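Local coordinates for hydroquinone dioxygenase large subunit (Pseudomonas sp., PDB 4ZXA), which probably catalyses, together with its small subunit, the metal-dependent, ring-opening oxidation of hydroquinone by molecular oxygen, at residues F264-V275 / H303-M314. Sequence-based numbering, arbitrary orientation.
Sequences FIQMSDEIVWDV and HQGYSTKRSMLM. With CD (cadmium ion), chain I; H8N (4-hydroxybenzonitrile), chain J.
Two antiparallel ladders of a cupin beta-barrel, one on each facing sheet, pair 264-275 with 303-314 around the active site. Inside the site His303 NE2 binds the cadmium ion at 2.2 Å, together with His256, Asn258, Glu262 and the nitrile of 4-hydroxybenzonitrile; CG of His303 sits between backbone N and carbonyl carbon (chi1 57°), which carries the imidazole to the metal. CZ3 of Trp273 lies over the centre of the imidazole face, while CE2 of Phe264 lies above one face of the indole, offset toward the rim, and CA of Gly305 above the opposite face, a CH-pi contact 3.7 Å from the six-membered ring centroid; the absence of a side chain on Gly305 lets the indole lie this close. Flat apolar rings suit a pocket for an aromatic ligand, and CH2 of Trp273 comes within 3.6 Å of ligand CAF. Each segment turns from one sheet to the other at the far end, where Met312 O accepts from Met267 N and Ser268 N. Asp269 OD2 takes Lys309 NZ (2.9 Å) and Ser268 OG (2.7 Å) from opposite faces of its carboxylate, and OD1 accepts Val13 N of the small subunit. Asparagine at Asp269 would probably leave the ammonium of Lys309 without its countercharge, weakening this tie between the turns.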
loop_
_atom_site.group_PDB
_atom_site.type_symbol
_atom_site.label_atom_id
_atom_site.label_comp_id
_atom_site.label_asym_id
_atom_site.label_seq_id
_atom_site.Cartn_x
_atom_site.Cartn_y
_atom_site.Cartn_z
ATOM N N PHE E 264 16.080 -11.179 16.356
ATOM C CA PHE E 264 16.351 -11.366 14.939
ATOM C C PHE E 264 17.871 -11.507 14.718
ATOM O O PHE E 264 18.642 -10.656 15.167
ATOM C CB PHE E 264 15.843 -10.154 14.150
ATOM C CG PHE E 264 14.341 -9.995 14.129
ATOM C CD1 PHE E 264 13.499 -11.034 14.494
ATOM C CD2 PHE E 264 13.767 -8.800 13.709
ATOM C CE1 PHE E 264 12.109 -10.881 14.464
ATOM C CE2 PHE E 264 12.376 -8.640 13.670
ATOM C CZ PHE E 264 11.548 -9.688 14.051
ATOM N N ILE E 265 18.309 -12.582 14.059
ATOM C CA ILE E 265 19.699 -12.690 13.587
ATOM C C ILE E 265 19.717 -12.731 12.067
ATOM O O ILE E 265 19.295 -13.730 11.470
ATOM C CB ILE E 265 20.362 -13.989 14.007
ATOM C CG1 ILE E 265 20.046 -14.337 15.467
ATOM C CG2 ILE E 265 21.865 -13.914 13.738
ATOM C CD1 ILE E 265 20.971 -13.740 16.464
ATOM N N GLN E 266 20.201 -11.664 11.437
ATOM C CA GLN E 266 20.174 -11.581 9.978
ATOM C C GLN E 266 21.297 -12.434 9.364
ATOM O O GLN E 266 22.481 -12.189 9.608
ATOM C CB GLN E 266 20.244 -10.114 9.520
ATOM C CG GLN E 266 20.018 -9.893 8.030
ATOM C CD GLN E 266 18.589 -10.187 7.616
ATOM O OE1 GLN E 266 17.659 -9.932 8.375
ATOM N NE2 GLN E 266 18.405 -10.733 6.413
ATOM N N MET E 267 20.937 -13.441 8.572
ATOM C CA MET E 267 21.945 -14.396 8.111
ATOM C C MET E 267 22.514 -14.079 6.732
ATOM O O MET E 267 23.699 -14.310 6.479
ATOM C CB MET E 267 21.430 -15.840 8.182
ATOM C CG MET E 267 21.332 -16.359 9.598
ATOM S SD MET E 267 20.855 -18.095 9.713
ATOM C CE MET E 267 19.406 -18.126 8.673
ATOM N N SER E 268 21.675 -13.548 5.845
ATOM C CA SER E 268 22.135 -13.126 4.525
ATOM C C SER E 268 21.508 -11.805 4.116
ATOM O O SER E 268 20.408 -11.479 4.547
ATOM C CB SER E 268 21.809 -14.178 3.468
ATOM O OG SER E 268 20.587 -13.878 2.824
ATOM N N ASP E 269 22.224 -11.047 3.294
ATOM C CA ASP E 269 21.703 -9.823 2.712
ATOM C C ASP E 269 21.319 -8.787 3.769
ATOM O O ASP E 269 22.073 -8.582 4.726
ATOM C CB ASP E 269 20.558 -10.157 1.758
ATOM C CG ASP E 269 21.020 -11.073 0.630
ATOM O OD1 ASP E 269 21.774 -10.586 -0.245
ATOM O OD2 ASP E 269 20.671 -12.280 0.625
ATOM N N GLU E 270 20.174 -8.128 3.595
ATOM C CA GLU E 270 19.745 -7.117 4.552
ATOM C C GLU E 270 18.243 -6.909 4.566
ATOM O O GLU E 270 17.571 -7.109 3.557
ATOM C CB GLU E 270 20.466 -5.777 4.318
ATOM C CG GLU E 270 20.089 -5.045 3.023
ATOM C CD GLU E 270 20.721 -3.648 2.908
ATOM O OE1 GLU E 270 21.611 -3.307 3.718
ATOM O OE2 GLU E 270 20.331 -2.880 1.997
ATOM N N ILE E 271 17.741 -6.498 5.728
ATOM C CA ILE E 271 16.341 -6.148 5.933
ATOM C C ILE E 271 16.249 -4.809 6.669
ATOM O O ILE E 271 17.059 -4.514 7.565
ATOM C CB ILE E 271 15.598 -7.236 6.771
ATOM C CG1 ILE E 271 15.589 -8.589 6.038
ATOM C CG2 ILE E 271 14.172 -6.790 7.103
ATOM C CD1 ILE E 271 14.927 -9.715 6.808
ATOM N N VAL E 272 15.267 -3.991 6.304
ATOM C CA VAL E 272 15.040 -2.751 7.036
ATOM C C VAL E 272 13.754 -2.782 7.875
ATOM O O VAL E 272 12.660 -3.093 7.376
ATOM C CB VAL E 272 15.020 -1.529 6.107
ATOM C CG1 VAL E 272 14.643 -0.262 6.898
ATOM C CG2 VAL E 272 16.353 -1.369 5.433
ATOM N N TRP E 273 13.891 -2.436 9.152
ATOM C CA TRP E 273 12.746 -2.400 10.050
ATOM C C TRP E 273 12.333 -0.987 10.471
ATOM O O TRP E 273 13.136 -0.241 11.023
ATOM C CB TRP E 273 13.010 -3.269 11.279
ATOM C CG TRP E 273 13.095 -4.722 10.957
ATOM C CD1 TRP E 273 14.220 -5.415 10.625
ATOM C CD2 TRP E 273 12.016 -5.668 10.918
ATOM N NE1 TRP E 273 13.916 -6.730 10.399
ATOM C CE2 TRP E 273 12.569 -6.915 10.570
ATOM C CE3 TRP E 273 10.640 -5.585 11.160
ATOM C CZ2 TRP E 273 11.793 -8.071 10.447
ATOM C CZ3 TRP E 273 9.867 -6.735 11.036
ATOM C CH2 TRP E 273 10.443 -7.955 10.677
ATOM N N ASP E 274 11.082 -0.623 10.184
ATOM C CA ASP E 274 10.464 0.562 10.774
ATOM C C ASP E 274 10.022 0.191 12.173
ATOM O O ASP E 274 9.248 -0.754 12.347
ATOM C CB ASP E 274 9.214 0.968 9.994
ATOM C CG ASP E 274 9.419 2.212 9.153
ATOM O OD1 ASP E 274 10.570 2.484 8.729
ATOM O OD2 ASP E 274 8.418 2.917 8.903
ATOM N N VAL E 275 10.484 0.920 13.178
ATOM C CA VAL E 275 10.088 0.595 14.535
ATOM C C VAL E 275 9.409 1.760 15.199
ATOM O O VAL E 275 9.972 2.850 15.287
ATOM C CB VAL E 275 11.279 0.142 15.379
ATOM C CG1 VAL E 275 10.827 -0.160 16.810
ATOM C CG2 VAL E 275 11.949 -1.072 14.723
ATOM N N HIS E 303 6.354 -2.959 14.465
ATOM C CA HIS E 303 7.375 -2.862 13.433
ATOM C C HIS E 303 6.958 -3.582 12.157
ATOM O O HIS E 303 6.005 -4.348 12.159
ATOM C CB HIS E 303 8.697 -3.416 13.965
ATOM C CG HIS E 303 8.608 -4.835 14.444
ATOM N ND1 HIS E 303 9.661 -5.480 15.033
ATOM C CD2 HIS E 303 7.588 -5.720 14.395
ATOM C CE1 HIS E 303 9.298 -6.721 15.343
ATOM N NE2 HIS E 303 8.050 -6.885 14.957
ATOM N N GLN E 304 7.670 -3.319 11.067
ATOM C CA GLN E 304 7.381 -3.937 9.781
ATOM C C GLN E 304 8.704 -3.964 9.040
ATOM O O GLN E 304 9.516 -3.047 9.188
ATOM C CB GLN E 304 6.330 -3.120 9.011
ATOM C CG GLN E 304 5.807 -3.790 7.743
ATOM C CD GLN E 304 4.595 -3.083 7.131
ATOM O OE1 GLN E 304 4.439 -1.869 7.247
ATOM N NE2 GLN E 304 3.730 -3.851 6.477
ATOM N N GLY E 305 8.950 -5.016 8.267
ATOM C CA GLY E 305 10.234 -5.172 7.601
ATOM C C GLY E 305 10.198 -4.983 6.092
ATOM O O GLY E 305 9.158 -5.156 5.450
ATOM N N TYR E 306 11.347 -4.623 5.529
ATOM C CA TYR E 306 11.481 -4.441 4.092
ATOM C C TYR E 306 12.728 -5.167 3.618
ATOM O O TYR E 306 13.820 -4.967 4.153
ATOM C CB TYR E 306 11.548 -2.950 3.735
ATOM C CG TYR E 306 10.286 -2.214 4.115
ATOM C CD1 TYR E 306 10.011 -1.925 5.447
ATOM C CD2 TYR E 306 9.360 -1.831 3.155
ATOM C CE1 TYR E 306 8.869 -1.267 5.810
ATOM C CE2 TYR E 306 8.207 -1.167 3.511
ATOM C CZ TYR E 306 7.965 -0.889 4.852
ATOM O OH TYR E 306 6.816 -0.235 5.255
ATOM N N SER E 307 12.563 -6.047 2.641
ATOM C CA SER E 307 13.694 -6.837 2.191
ATOM C C SER E 307 13.681 -6.878 0.682
ATOM O O SER E 307 12.892 -7.604 0.080
ATOM C CB SER E 307 13.640 -8.246 2.788
ATOM O OG SER E 307 14.731 -9.046 2.344
ATOM N N THR E 308 14.536 -6.075 0.070
ATOM C CA THR E 308 14.517 -5.948 -1.380
ATOM C C THR E 308 14.874 -7.256 -2.065
ATOM O O THR E 308 14.189 -7.667 -2.989
ATOM C CB THR E 308 15.453 -4.842 -1.883
ATOM O OG1 THR E 308 15.029 -3.576 -1.361
ATOM C CG2 THR E 308 15.399 -4.792 -3.375
ATOM N N LYS E 309 15.946 -7.903 -1.613
ATOM C CA LYS E 309 16.274 -9.228 -2.111
ATOM C C LYS E 309 15.847 -10.289 -1.105
ATOM O O LYS E 309 16.034 -10.113 0.093
ATOM C CB LYS E 309 17.782 -9.375 -2.380
ATOM C CG LYS E 309 18.177 -10.817 -2.679
ATOM C CD LYS E 309 19.647 -10.966 -3.029
ATOM C CE LYS E 309 20.054 -12.430 -3.283
ATOM N NZ LYS E 309 20.033 -13.274 -2.050
ATOM N N ARG E 310 15.281 -11.389 -1.592
ATOM C CA ARG E 310 15.024 -12.543 -0.743
ATOM C C ARG E 310 16.247 -12.806 0.129
ATOM O O ARG E 310 17.329 -13.107 -0.391
ATOM C CB ARG E 310 14.716 -13.774 -1.592
ATOM C CG ARG E 310 13.707 -14.751 -0.982
ATOM C CD ARG E 310 13.571 -15.976 -1.877
ATOM N NE ARG E 310 12.538 -16.923 -1.480
ATOM C CZ ARG E 310 11.243 -16.761 -1.746
ATOM N NH1 ARG E 310 10.816 -15.671 -2.382
ATOM N NH2 ARG E 310 10.371 -17.685 -1.363
ATOM N N SER E 311 16.066 -12.709 1.450
ATOM C CA SER E 311 17.157 -12.846 2.406
ATOM C C SER E 311 16.876 -13.884 3.495
ATOM O O SER E 311 15.726 -14.200 3.794
ATOM C CB SER E 311 17.454 -11.502 3.067
ATOM O OG SER E 311 16.311 -11.013 3.743
ATOM N N MET E 312 17.943 -14.388 4.106
ATOM C CA MET E 312 17.799 -15.418 5.112
ATOM C C MET E 312 17.782 -14.766 6.474
ATOM O O MET E 312 18.758 -14.125 6.873
ATOM C CB MET E 312 18.941 -16.414 5.008
ATOM C CG MET E 312 19.079 -17.017 3.621
ATOM S SD MET E 312 20.298 -18.342 3.641
ATOM C CE MET E 312 20.087 -19.017 1.986
ATOM N N LEU E 313 16.660 -14.898 7.175
ATOM C CA LEU E 313 16.521 -14.310 8.503
ATOM C C LEU E 313 16.259 -15.393 9.534
ATOM O O LEU E 313 15.413 -16.265 9.345
ATOM C CB LEU E 313 15.387 -13.276 8.550
ATOM C CG LEU E 313 14.983 -12.783 9.953
ATOM C CD1 LEU E 313 16.106 -11.990 10.610
ATOM C CD2 LEU E 313 13.745 -11.930 9.896
ATOM N N MET E 314 16.992 -15.340 10.633
ATOM C CA MET E 314 16.717 -16.255 11.721
ATOM C C MET E 314 15.871 -15.561 12.783
ATOM O O MET E 314 16.314 -14.574 13.381
ATOM C CB MET E 314 18.014 -16.764 12.334
ATOM C CG MET E 314 17.790 -17.539 13.624
ATOM S SD MET E 314 17.044 -19.142 13.312
ATOM C CE MET E 314 18.411 -20.045 12.587
HETATM CD CD CD I . 7.189 -8.637 16.008
HETATM N NAA H8N J . 7.258 -9.986 14.100
HETATM C CAC H8N J . 7.556 -10.619 13.196
HETATM C CAI H8N J . 7.987 -11.432 12.021
HETATM C CAF H8N J . 9.274 -11.251 11.531
HETATM C CAD H8N J . 9.713 -11.988 10.435
HETATM C CAH H8N J . 8.833 -12.893 9.862
HETATM O OAB H8N J . 9.249 -13.614 8.775
HETATM C CAE H8N J . 7.544 -13.076 10.349
HETATM C CAG H8N J . 7.118 -12.339 11.444
HETATM O O HOH W 1 17.718 -8.037 0.954
HETATM O O HOH W 2 6.651 0.629 7.751
#